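ADP/ATP-dependent NAD(P)H-hydrate dehydratase (PDB 3RPZ) catalyses the nucleotide-dependent dehydration of hydrated NAD(P)H, the lyase reaction of EC 4.2.1.93, probably restoring damaged cofactor to its normal form. Local coordinates at residues L130-R138 and L149-T160; R171-A180 and L188-P198. One frame throughout, in Å; residues are numbered along the deposited sequence.

Contact 1. Residues L130-R138 and L149-T160. With NPW (beta-6-hydroxy-1,4,5,6-tetrahydronicotinamide adenine dinucleotide phosphate), chain D.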
loop_
_atom_site.group_PDB
_atom_site.type_symbol
_atom_site.label_atom_id
_atom_site.label_comp_id
_atom_site.label_asym_id
_atom_site.label_seq_id
_atom_site.Cartn_x
_atom_site.Cartn_y
_atom_site.Cartn_z
ATOM N N LEU A 130 -11.178 -26.884 3.054
ATOM C CA LEU A 130 -11.208 -26.964 1.597
ATOM C C LEU A 130 -12.215 -25.956 1.093
ATOM O O LEU A 130 -13.374 -25.930 1.528
ATOM C CB LEU A 130 -11.586 -28.349 1.065
ATOM C CG LEU A 130 -10.777 -29.507 1.628
ATOM C CD1 LEU A 130 -11.237 -30.827 0.977
ATOM C CD2 LEU A 130 -9.295 -29.338 1.506
ATOM N N ASP A 131 -11.790 -25.126 0.148
ATOM C CA ASP A 131 -12.600 -24.075 -0.431
ATOM C C ASP A 131 -12.371 -24.006 -1.924
ATOM O O ASP A 131 -11.330 -24.449 -2.408
ATOM C CB ASP A 131 -12.234 -22.702 0.200
ATOM C CG ASP A 131 -13.125 -21.580 -0.209
ATOM O OD1 ASP A 131 -14.313 -21.807 -0.495
ATOM O OD2 ASP A 131 -12.592 -20.442 -0.274
ATOM N N ALA A 132 -13.305 -23.407 -2.626
ATOM C CA ALA A 132 -13.029 -22.898 -3.995
ATOM C C ALA A 132 -12.490 -23.996 -4.922
ATOM O O ALA A 132 -13.179 -24.979 -5.126
ATOM C CB ALA A 132 -12.113 -21.645 -3.899
ATOM N N GLY A 133 -11.308 -23.827 -5.493
ATOM C CA GLY A 133 -10.777 -24.800 -6.432
ATOM C C GLY A 133 -10.466 -26.156 -5.856
ATOM O O GLY A 133 -10.264 -27.086 -6.618
ATOM N N ALA A 134 -10.418 -26.276 -4.521
ATOM C CA ALA A 134 -10.255 -27.566 -3.846
ATOM C C ALA A 134 -11.555 -28.287 -3.587
ATOM O O ALA A 134 -11.524 -29.428 -3.070
ATOM C CB ALA A 134 -9.493 -27.419 -2.533
ATOM N N LEU A 135 -12.708 -27.679 -3.889
ATOM C CA LEU A 135 -13.987 -28.347 -3.748
ATOM C C LEU A 135 -14.358 -29.122 -5.019
ATOM O O LEU A 135 -14.385 -28.570 -6.113
ATOM C CB LEU A 135 -15.058 -27.339 -3.383
ATOM C CG LEU A 135 -14.918 -26.736 -1.987
ATOM C CD1 LEU A 135 -15.948 -25.587 -1.757
ATOM C CD2 LEU A 135 -15.031 -27.764 -0.825
ATOM N N ALA A 136 -14.640 -30.407 -4.851
ATOM C CA ALA A 136 -15.000 -31.315 -5.928
ATOM C C ALA A 136 -15.944 -32.362 -5.373
ATOM O O ALA A 136 -16.097 -32.512 -4.178
ATOM C CB ALA A 136 -13.710 -31.999 -6.483
ATOM N N LYS A 137 -16.536 -33.130 -6.282
ATOM C CA LYS A 137 -17.346 -34.301 -5.901
ATOM C C LYS A 137 -16.388 -35.397 -5.526
ATOM O O LYS A 137 -15.650 -35.892 -6.377
ATOM C CB LYS A 137 -18.276 -34.705 -7.051
ATOM C CG LYS A 137 -19.186 -35.891 -6.713
ATOM C CD LYS A 137 -20.192 -36.200 -7.842
ATOM C CE LYS A 137 -21.178 -35.033 -8.043
ATOM N NZ LYS A 137 -22.377 -35.280 -8.959
ATOM N N ARG A 138 -16.388 -35.779 -4.252
ATOM C CA ARG A 138 -15.431 -36.757 -3.757
ATOM C C ARG A 138 -15.859 -37.247 -2.377
ATOM O O ARG A 138 -16.835 -36.771 -1.836
ATOM C CB ARG A 138 -14.018 -36.170 -3.699
ATOM C CG ARG A 138 -13.856 -35.014 -2.731
ATOM C CD ARG A 138 -12.443 -34.668 -2.407
ATOM N NE ARG A 138 -11.795 -35.781 -1.708
ATOM C CZ ARG A 138 -10.501 -36.016 -1.684
ATOM N NH1 ARG A 138 -9.644 -35.264 -2.375
ATOM N NH2 ARG A 138 -10.079 -37.035 -0.966
ATOM N N LEU A 149 -15.504 -27.924 4.732
ATOM C CA LEU A 149 -15.774 -27.499 3.382
ATOM C C LEU A 149 -16.537 -26.211 3.413
ATOM O O LEU A 149 -17.496 -26.086 4.174
ATOM C CB LEU A 149 -16.611 -28.582 2.670
ATOM C CG LEU A 149 -16.093 -30.031 2.784
ATOM C CD1 LEU A 149 -16.999 -30.934 1.941
ATOM C CD2 LEU A 149 -14.628 -30.147 2.319
ATOM N N THR A 150 -16.192 -25.243 2.555
ATOM C CA THR A 150 -16.835 -23.938 2.572
ATOM C C THR A 150 -17.486 -23.523 1.240
ATOM O O THR A 150 -17.186 -22.483 0.694
ATOM C CB THR A 150 -15.878 -22.853 3.087
ATOM O OG1 THR A 150 -14.799 -22.664 2.141
ATOM C CG2 THR A 150 -15.285 -23.178 4.452
ATOM N N PRO A 151 -18.380 -24.350 0.701
ATOM C CA PRO A 151 -19.033 -24.025 -0.545
ATOM C C PRO A 151 -20.055 -22.895 -0.465
ATOM O O PRO A 151 -20.876 -22.833 0.447
ATOM C CB PRO A 151 -19.744 -25.317 -0.908
ATOM C CG PRO A 151 -20.125 -25.889 0.425
ATOM C CD PRO A 151 -18.913 -25.590 1.278
ATOM N N HIS A 152 -20.073 -22.084 -1.512
ATOM C CA HIS A 152 -21.298 -21.376 -1.843
ATOM C C HIS A 152 -22.230 -22.327 -2.578
ATOM O O HIS A 152 -21.866 -23.469 -2.901
ATOM C CB HIS A 152 -21.016 -20.076 -2.600
ATOM C CG HIS A 152 -20.339 -20.248 -3.917
ATOM N ND1 HIS A 152 -20.767 -21.126 -4.907
ATOM C CD2 HIS A 152 -19.296 -19.564 -4.440
ATOM C CE1 HIS A 152 -19.946 -21.017 -5.949
ATOM N NE2 HIS A 152 -19.059 -20.054 -5.702
ATOM N N PRO A 153 -23.474 -21.934 -2.839
ATOM C CA PRO A 153 -24.423 -22.890 -3.443
ATOM C C PRO A 153 -23.969 -23.497 -4.795
ATOM O O PRO A 153 -24.277 -24.629 -5.066
ATOM C CB PRO A 153 -25.711 -22.057 -3.556
ATOM C CG PRO A 153 -25.638 -21.201 -2.358
ATOM C CD PRO A 153 -24.173 -20.789 -2.251
ATOM N N GLY A 154 -23.222 -22.746 -5.626
ATOM C CA GLY A 154 -22.697 -23.276 -6.862
ATOM C C GLY A 154 -21.706 -24.397 -6.606
ATOM O O GLY A 154 -21.707 -25.432 -7.297
ATOM N N GLU A 155 -20.838 -24.210 -5.633
ATOM C CA GLU A 155 -19.857 -25.210 -5.263
ATOM C C GLU A 155 -20.557 -26.424 -4.651
ATOM O O GLU A 155 -20.122 -27.561 -4.861
ATOM C CB GLU A 155 -18.811 -24.620 -4.309
ATOM C CG GLU A 155 -17.847 -23.719 -5.050
ATOM C CD GLU A 155 -17.158 -22.662 -4.258
ATOM O OE1 GLU A 155 -17.581 -22.317 -3.136
ATOM O OE2 GLU A 155 -16.160 -22.077 -4.789
ATOM N N PHE A 156 -21.618 -26.190 -3.899
ATOM C CA PHE A 156 -22.369 -27.303 -3.322
ATOM C C PHE A 156 -22.994 -28.166 -4.415
ATOM O O PHE A 156 -22.977 -29.394 -4.331
ATOM C CB PHE A 156 -23.445 -26.770 -2.374
ATOM C CG PHE A 156 -24.058 -27.835 -1.475
ATOM C CD1 PHE A 156 -25.162 -28.554 -1.904
ATOM C CD2 PHE A 156 -23.582 -28.062 -0.226
ATOM C CE1 PHE A 156 -25.726 -29.558 -1.092
ATOM C CE2 PHE A 156 -24.161 -29.042 0.621
ATOM C CZ PHE A 156 -25.235 -29.765 0.165
ATOM N N PHE A 157 -23.488 -27.539 -5.475
ATOM C CA PHE A 157 -23.987 -28.278 -6.636
ATOM C C PHE A 157 -22.876 -29.100 -7.268
ATOM O O PHE A 157 -23.047 -30.305 -7.566
ATOM C CB PHE A 157 -24.575 -27.297 -7.633
ATOM C CG PHE A 157 -24.901 -27.897 -8.969
ATOM C CD1 PHE A 157 -25.713 -29.017 -9.076
ATOM C CD2 PHE A 157 -24.393 -27.328 -10.114
ATOM C CE1 PHE A 157 -26.032 -29.561 -10.327
ATOM C CE2 PHE A 157 -24.689 -27.870 -11.350
ATOM C CZ PHE A 157 -25.507 -28.971 -11.452
ATOM N N ARG A 158 -21.699 -28.525 -7.395
ATOM C CA ARG A 158 -20.590 -29.284 -7.938
ATOM C C ARG A 158 -20.239 -30.499 -7.066
ATOM O O ARG A 158 -19.913 -31.545 -7.568
ATOM C CB ARG A 158 -19.355 -28.390 -8.099
ATOM C CG ARG A 158 -18.154 -29.115 -8.639
ATOM C CD ARG A 158 -17.109 -28.156 -9.176
ATOM N NE ARG A 158 -16.265 -27.605 -8.131
ATOM C CZ ARG A 158 -16.158 -26.313 -7.864
ATOM N NH1 ARG A 158 -16.857 -25.435 -8.545
ATOM N NH2 ARG A 158 -15.357 -25.910 -6.907
ATOM N N MET A 159 -20.295 -30.330 -5.759
ATOM C CA MET A 159 -19.952 -31.380 -4.785
ATOM C C MET A 159 -20.953 -32.523 -4.754
ATOM O O MET A 159 -20.585 -33.650 -4.488
ATOM C CB MET A 159 -19.912 -30.804 -3.378
ATOM C CG MET A 159 -18.716 -29.940 -3.100
ATOM S SD MET A 159 -18.968 -28.877 -1.654
ATOM C CE MET A 159 -19.473 -30.085 -0.453
ATOM N N THR A 160 -22.229 -32.193 -4.963
ATOM C CA THR A 160 -23.354 -33.083 -4.620
ATOM C C THR A 160 -24.291 -33.445 -5.754
ATOM O O THR A 160 -25.027 -34.452 -5.624
ATOM C CB THR A 160 -24.216 -32.470 -3.514
ATOM O OG1 THR A 160 -24.931 -31.335 -4.033
ATOM C CG2 THR A 160 -23.407 -32.154 -2.285
HETATM P P NPW D . -25.320 -17.492 -10.763
HETATM O O1 NPW D . -24.611 -17.784 -12.066
HETATM O O2 NPW D . -25.080 -16.157 -10.135
HETATM O O3 NPW D . -26.821 -17.831 -10.775
HETATM P PA NPW D . -17.800 -20.019 -9.453
HETATM P PB NPW D . -16.274 -18.076 -7.917
HETATM C C1A NPW D . -23.357 -19.679 -8.188
HETATM C C1B NPW D . -11.684 -17.433 -7.079
HETATM N N1C NPW D . -11.819 -16.037 -6.741
HETATM N N1D NPW D . -26.886 -18.465 -4.701
HETATM C C2A NPW D . -23.427 -18.690 -9.350
HETATM O O2A NPW D . -24.788 -18.607 -9.720
HETATM C C2B NPW D . -12.260 -18.405 -6.043
HETATM O O2B NPW D . -11.442 -18.531 -4.907
HETATM C C2C NPW D . -10.835 -15.178 -6.758
HETATM C C2D NPW D . -27.021 -19.002 -5.922
HETATM C C3A NPW D . -22.548 -19.353 -10.397
HETATM O O3A NPW D . -23.231 -20.402 -11.115
HETATM C C3B NPW D . -12.302 -19.670 -6.924
HETATM O O3B NPW D . -10.989 -20.246 -6.913
HETATM C C3C NPW D . -10.755 -13.885 -6.622
HETATM N N3D NPW D . -26.061 -19.304 -6.812
HETATM C C4B NPW D . -12.627 -19.096 -8.310
HETATM O O4B NPW D . -12.410 -17.655 -8.274
HETATM C C4C NPW D . -12.087 -13.164 -6.448
HETATM C C4D NPW D . -24.848 -19.027 -6.317
HETATM O O4D NPW D . -22.024 -20.194 -8.252
HETATM C C4E NPW D . -21.471 -19.971 -9.527
HETATM C C5A NPW D . -24.588 -18.427 -5.055
HETATM C C5B NPW D . -14.075 -19.345 -8.743
HETATM O O5B NPW D . -14.978 -19.008 -7.687
HETATM C C5C NPW D . -13.204 -14.029 -7.006
HETATM C C5E NPW D . -20.266 -19.047 -9.339
HETATM O O5E NPW D . -19.211 -19.804 -8.757
HETATM C C6C NPW D . -13.162 -15.465 -6.415
HETATM O O6C NPW D . -13.369 -15.500 -5.006
HETATM C C6D NPW D . -25.685 -18.127 -4.181
HETATM N N6D NPW D . -25.604 -17.588 -2.975
HETATM N N7A NPW D . -23.247 -18.190 -4.829
HETATM C C7C NPW D . -9.522 -13.157 -6.546
HETATM N N7C NPW D . -9.568 -11.846 -6.361
HETATM O O7C NPW D . -8.426 -13.753 -6.704
HETATM C C8A NPW D . -22.648 -18.644 -5.996
HETATM N N9A NPW D . -23.658 -19.150 -6.860
HETATM O OA1 NPW D . -17.909 -20.155 -10.914
HETATM O OA2 NPW D . -17.313 -21.108 -8.635
HETATM O OA3 NPW D . -17.002 -18.643 -9.221
HETATM O OB1 NPW D . -17.060 -18.220 -6.692
HETATM O OB2 NPW D . -15.862 -16.703 -8.343
HETATM O O HOH W 1 -15.923 -20.503 -2.048
HETATM O O HOH W 2 -18.834 -34.629 -2.554
#
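The guanidinium of Arg158 meets Leu135 edge-on, its plane passing through Leu135 O, with Ala132 O also at that edge; the His152 ring has Glu155 OE1 over the centre of one face and C8A of the bound hydrated NADPH, 3.3 Å above the plane, over the opposite one. The loops after the parallel strands 128-130 and 147-149 of the ribokinase-like sheet meet here and line the substrate pocket; His152 is at the N-cap of helix 153-160, which carries Arg158. Leu135 O takes two bonds from the same face of its carbonyl plane, from Arg158 NE and Arg158 NH2, each 2.9 Å long; the NE donor stands 37° out of that plane. A trans chi1 (179°) and a bend at chi3 bring both Arg158 nitrogens there. Leu135 CD1 packs on Pro151 CA at 3.7 Å, and Leu130 and Leu149 lie side by side. Glu155, buried, is held by the His152 N bond to OE1, and a water donates to both Asp131 OD1 and Glu155 OE1, bridging two like charges; Asp131 OD2 is bonded to Thr222. The Glu155 side chain lies about 4 Å from a magnesium ion. His152 NE2 donates to OB1 of the substrate's diphosphate over 2.9 Å.

Contact 2. Residues R171-A180 and L188-P198. With AMP (adenosine monophosphate), chain C.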
loop_
_atom_site.group_PDB
_atom_site.type_symbol
_atom_site.label_atom_id
_atom_site.label_comp_id
_atom_site.label_asym_id
_atom_site.label_seq_id
_atom_site.Cartn_x
_atom_site.Cartn_y
_atom_site.Cartn_z
ATOM N N ARG A 171 -31.956 -25.244 2.505
ATOM C CA ARG A 171 -30.487 -25.143 2.690
ATOM C C ARG A 171 -29.972 -25.970 3.836
ATOM O O ARG A 171 -29.001 -26.713 3.704
ATOM C CB ARG A 171 -30.057 -23.684 2.854
ATOM C CG ARG A 171 -30.165 -22.868 1.575
ATOM C CD ARG A 171 -30.134 -21.348 1.848
ATOM N NE ARG A 171 -29.030 -20.963 2.718
ATOM C CZ ARG A 171 -27.759 -20.846 2.395
ATOM N NH1 ARG A 171 -27.339 -21.089 1.184
ATOM N NH2 ARG A 171 -26.908 -20.475 3.327
ATOM N N ALA A 172 -30.570 -25.805 5.014
ATOM C CA ALA A 172 -30.092 -26.524 6.199
ATOM C C ALA A 172 -30.284 -28.014 6.091
ATOM O O ALA A 172 -29.401 -28.759 6.480
ATOM C CB ALA A 172 -30.708 -26.009 7.487
ATOM N N GLU A 173 -31.369 -28.443 5.489
ATOM C CA GLU A 173 -31.642 -29.858 5.299
ATOM C C GLU A 173 -30.555 -30.496 4.437
ATOM O O GLU A 173 -29.994 -31.518 4.796
ATOM C CB GLU A 173 -33.023 -30.030 4.649
ATOM C CG GLU A 173 -34.169 -29.517 5.548
ATOM C CD GLU A 173 -34.644 -28.025 5.351
ATOM O OE1 GLU A 173 -35.916 -27.896 5.487
ATOM O OE2 GLU A 173 -33.880 -27.004 5.109
ATOM N N TYR A 174 -30.231 -29.874 3.311
ATOM C CA TYR A 174 -29.195 -30.405 2.433
ATOM C C TYR A 174 -27.841 -30.335 3.079
ATOM O O TYR A 174 -27.055 -31.274 2.947
ATOM C CB TYR A 174 -29.190 -29.734 1.048
ATOM C CG TYR A 174 -30.273 -30.257 0.100
ATOM C CD1 TYR A 174 -30.201 -31.527 -0.426
ATOM C CD2 TYR A 174 -31.305 -29.426 -0.302
ATOM C CE1 TYR A 174 -31.175 -32.002 -1.281
ATOM C CE2 TYR A 174 -32.285 -29.903 -1.182
ATOM C CZ TYR A 174 -32.172 -31.172 -1.651
ATOM O OH TYR A 174 -33.127 -31.679 -2.514
ATOM N N ALA A 175 -27.517 -29.206 3.724
ATOM C CA ALA A 175 -26.215 -29.081 4.324
ATOM C C ALA A 175 -26.002 -30.145 5.403
ATOM O O ALA A 175 -24.959 -30.763 5.486
ATOM C CB ALA A 175 -26.001 -27.673 4.905
ATOM N N LYS A 176 -27.017 -30.370 6.234
ATOM C CA LYS A 176 -26.941 -31.383 7.288
ATOM C C LYS A 176 -26.822 -32.763 6.687
ATOM O O LYS A 176 -25.998 -33.576 7.144
ATOM C CB LYS A 176 -28.166 -31.312 8.189
ATOM C CG LYS A 176 -28.202 -30.159 9.086
ATOM C CD LYS A 176 -29.430 -30.154 10.005
ATOM C CE LYS A 176 -29.254 -31.106 11.152
ATOM N NZ LYS A 176 -29.578 -32.483 10.770
ATOM N N GLU A 177 -27.606 -33.047 5.658
ATOM C CA GLU A 177 -27.583 -34.388 5.057
ATOM C C GLU A 177 -26.176 -34.703 4.504
ATOM O O GLU A 177 -25.630 -35.835 4.685
ATOM C CB GLU A 177 -28.613 -34.427 3.928
ATOM C CG GLU A 177 -28.566 -35.580 2.975
ATOM C CD GLU A 177 -29.776 -35.509 2.066
ATOM O OE1 GLU A 177 -30.885 -35.844 2.543
ATOM O OE2 GLU A 177 -29.633 -35.013 0.920
ATOM N N TRP A 178 -25.570 -33.728 3.815
ATOM C CA TRP A 178 -24.308 -33.951 3.185
ATOM C C TRP A 178 -23.146 -33.888 4.151
ATOM O O TRP A 178 -22.152 -34.581 3.980
ATOM C CB TRP A 178 -24.133 -33.040 1.960
ATOM C CG TRP A 178 -24.862 -33.586 0.816
ATOM C CD1 TRP A 178 -26.151 -33.347 0.471
ATOM C CD2 TRP A 178 -24.356 -34.555 -0.117
ATOM N NE1 TRP A 178 -26.479 -34.098 -0.663
ATOM C CE2 TRP A 178 -25.388 -34.832 -1.030
ATOM C CE3 TRP A 178 -23.107 -35.150 -0.303
ATOM C CZ2 TRP A 178 -25.224 -35.716 -2.099
ATOM C CZ3 TRP A 178 -22.955 -36.066 -1.376
ATOM C CH2 TRP A 178 -23.997 -36.302 -2.260
ATOM N N ALA A 179 -23.238 -33.088 5.212
ATOM C CA ALA A 179 -22.223 -33.137 6.258
ATOM C C ALA A 179 -22.179 -34.508 6.895
ATOM O O ALA A 179 -21.127 -35.047 7.187
ATOM C CB ALA A 179 -22.483 -32.068 7.347
ATOM N N ALA A 180 -23.345 -35.076 7.140
ATOM C CA ALA A 180 -23.437 -36.435 7.648
ATOM C C ALA A 180 -22.889 -37.498 6.679
ATOM O O ALA A 180 -22.084 -38.336 7.063
ATOM C CB ALA A 180 -24.897 -36.738 8.069
ATOM N N LEU A 188 -22.191 -23.831 4.399
ATOM C CA LEU A 188 -22.926 -23.544 3.175
ATOM C C LEU A 188 -23.258 -22.062 3.178
ATOM O O LEU A 188 -24.172 -21.595 3.912
ATOM C CB LEU A 188 -24.190 -24.388 3.052
ATOM C CG LEU A 188 -25.097 -24.048 1.881
ATOM C CD1 LEU A 188 -24.354 -24.285 0.549
ATOM C CD2 LEU A 188 -26.403 -24.851 1.904
ATOM N N LYS A 189 -22.551 -21.339 2.351
ATOM C CA LYS A 189 -22.597 -19.888 2.376
ATOM C C LYS A 189 -23.869 -19.335 1.731
ATOM O O LYS A 189 -24.643 -20.030 1.058
ATOM C CB LYS A 189 -21.305 -19.382 1.720
ATOM C CG LYS A 189 -20.141 -19.577 2.677
ATOM C CD LYS A 189 -18.798 -20.137 2.207
ATOM C CE LYS A 189 -18.190 -19.162 1.290
ATOM N NZ LYS A 189 -16.991 -19.623 0.447
ATOM N N GLY A 190 -24.046 -18.037 1.997
ATOM C CA GLY A 190 -25.220 -17.304 1.607
ATOM C C GLY A 190 -25.744 -16.475 2.746
ATOM O O GLY A 190 -25.254 -16.548 3.867
ATOM N N ASN A 191 -26.736 -15.632 2.496
ATOM C CA ASN A 191 -27.487 -15.055 3.564
ATOM C C ASN A 191 -27.922 -16.290 4.428
ATOM O O ASN A 191 -28.286 -17.362 3.932
ATOM C CB ASN A 191 -28.697 -14.296 2.978
ATOM C CG ASN A 191 -29.659 -13.780 4.003
ATOM O OD1 ASN A 191 -29.285 -13.162 4.953
ATOM N ND2 ASN A 191 -30.956 -14.045 3.778
ATOM N N GLN A 192 -27.849 -16.110 5.704
ATOM C CA GLN A 192 -28.056 -17.132 6.711
ATOM C C GLN A 192 -27.231 -18.353 6.406
ATOM O O GLN A 192 -27.765 -19.436 6.127
ATOM C CB GLN A 192 -29.541 -17.457 6.912
ATOM C CG GLN A 192 -30.326 -16.234 7.344
ATOM C CD GLN A 192 -31.717 -16.558 7.831
ATOM O OE1 GLN A 192 -32.335 -17.531 7.414
ATOM N NE2 GLN A 192 -32.228 -15.713 8.674
ATOM N N THR A 193 -25.920 -18.164 6.414
ATOM C CA THR A 193 -24.993 -19.261 6.213
ATOM C C THR A 193 -25.338 -20.400 7.172
ATOM O O THR A 193 -25.582 -20.168 8.370
ATOM C CB THR A 193 -23.539 -18.780 6.401
ATOM O OG1 THR A 193 -23.167 -17.979 5.256
ATOM C CG2 THR A 193 -22.529 -19.969 6.509
ATOM N N VAL A 194 -25.299 -21.614 6.664
ATOM C CA VAL A 194 -25.519 -22.819 7.480
ATOM C C VAL A 194 -24.189 -23.421 7.867
ATOM O O VAL A 194 -23.296 -23.559 6.994
ATOM C CB VAL A 194 -26.324 -23.913 6.736
ATOM C CG1 VAL A 194 -26.636 -25.097 7.677
ATOM C CG2 VAL A 194 -27.600 -23.356 6.173
ATOM N N ILE A 195 -23.962 -23.685 9.151
ATOM C CA ILE A 195 -22.776 -24.394 9.604
ATOM C C ILE A 195 -23.228 -25.748 10.110
ATOM O O ILE A 195 -23.823 -25.856 11.188
ATOM C CB ILE A 195 -22.012 -23.630 10.702
ATOM C CG1 ILE A 195 -21.703 -22.184 10.294
ATOM C CG2 ILE A 195 -20.685 -24.395 11.047
ATOM C CD1 ILE A 195 -22.776 -21.143 10.638
ATOM N N ALA A 196 -23.005 -26.787 9.307
ATOM C CA ALA A 196 -23.438 -28.142 9.589
ATOM C C ALA A 196 -22.257 -29.028 9.940
ATOM O O ALA A 196 -21.302 -29.108 9.183
ATOM C CB ALA A 196 -24.204 -28.713 8.422
ATOM N N PHE A 197 -22.321 -29.674 11.105
ATOM C CA PHE A 197 -21.266 -30.536 11.613
ATOM C C PHE A 197 -21.645 -32.001 11.362
ATOM O O PHE A 197 -22.824 -32.339 11.365
ATOM C CB PHE A 197 -21.029 -30.256 13.106
ATOM C CG PHE A 197 -20.463 -28.901 13.365
ATOM C CD1 PHE A 197 -19.132 -28.655 13.180
ATOM C CD2 PHE A 197 -21.281 -27.856 13.689
ATOM C CE1 PHE A 197 -18.623 -27.385 13.348
ATOM C CE2 PHE A 197 -20.769 -26.591 13.856
ATOM C CZ PHE A 197 -19.453 -26.347 13.707
ATOM N N PRO A 198 -20.622 -32.842 11.169
ATOM C CA PRO A 198 -20.919 -34.220 10.783
ATOM C C PRO A 198 -21.480 -35.031 11.928
ATOM O O PRO A 198 -21.979 -36.155 11.709
ATOM C CB PRO A 198 -19.588 -34.731 10.302
ATOM C CG PRO A 198 -18.538 -33.832 10.934
ATOM C CD PRO A 198 -19.187 -32.496 11.073
HETATM P P AMP C . -17.818 -16.554 -1.980
HETATM O O1P AMP C . -16.832 -15.352 -2.202
HETATM O O2P AMP C . -18.787 -16.530 -3.097
HETATM O O3P AMP C . -16.969 -17.797 -1.808
HETATM O "O5'" AMP C . -18.321 -16.288 -0.564
HETATM C "C5'" AMP C . -19.236 -15.153 -0.313
HETATM C "C4'" AMP C . -19.248 -14.841 1.143
HETATM O "O4'" AMP C . -20.045 -13.635 1.381
HETATM C "C3'" AMP C . -19.832 -15.914 2.035
HETATM O "O3'" AMP C . -19.302 -15.781 3.339
HETATM C "C2'" AMP C . -21.307 -15.484 1.971
HETATM O "O2'" AMP C . -22.126 -16.099 2.984
HETATM C "C1'" AMP C . -21.189 -13.989 2.160
HETATM N N9 AMP C . -22.300 -13.257 1.539
HETATM C C8 AMP C . -22.440 -12.960 0.241
HETATM N N7 AMP C . -23.610 -12.283 -0.000
HETATM C C5 AMP C . -24.170 -12.154 1.219
HETATM C C6 AMP C . -25.445 -11.567 1.697
HETATM N N6 AMP C . -26.277 -10.997 0.803
HETATM N N1 AMP C . -25.671 -11.663 3.005
HETATM C C2 AMP C . -24.834 -12.236 3.882
HETATM N N3 AMP C . -23.652 -12.823 3.521
HETATM C C4 AMP C . -23.402 -12.781 2.244
HETATM O O HOH W 3 -30.094 -20.681 5.451
HETATM O O HOH W 4 -25.239 -33.343 9.865
#
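A helix laid against a beta hairpin forms this contact in the ribokinase-like fold: helix 171-180 runs 26° from the direction of strand 194-196, their axes 8.0 Å apart at closest approach. Small side chains permit that spacing. Ala175 CB touches Val194 CG1 at 3.8 Å, and Ala179 CB meets Ala196 CB at 3.9 Å. Arg171 begins the helix and reaches into the turn of the hairpin, its chain bent at chi3 (49°), which lays one guanidinium face against Leu188 CD2 while Lys189 O and Gln192 O lie at the edge. NH1 donates to Lys189 O over 2.9 Å, and NH2 to Gln192 O over 3.1 Å in a nearly straight bond (167°); NH2 also has weak bonds to Leu188 O and Lys189 O. A water joins Arg171 NE to Gln192 O. Replacing Arg171 by a leucine would probably leave the carbonyls of Lys189 and Gln192 without these donors and let the turn shift. The same turn grips AMP: Gly190 N donates to the ribose O2' and Lys189 NZ to the phosphate O3P, each over 2.9 Å. Arg171 thus braces, from the second shell, a backbone loop that belongs to the AMP site of this ribokinase-like fold.

In the fold
Contact 1 is the more buried of the two, whereas contact 2 is partly buried and runs out to exposed Gln192 and Ala180. Their centres lie 12 Å apart and they adjoin on one sheet: strand 147-149 pairs in parallel with 185-188, which turns antiparallel into 194-196, and helices 153-160 and 171-182 pack together through Phe156 and Trp178, whose rings meet edge-to-face. In both, an arginine from a helix binds loop carbonyls, but contact 1 adds the buried carboxylates of Asp131 and Glu155, the latter close to magnesium, and contact 2 mostly alanine packing. Lys189 of contact 2 joins them, its NZ 2.9 Å from Thr150 O, a probable hydrogen bond, and His152 of contact 1 belongs to both ligand pockets.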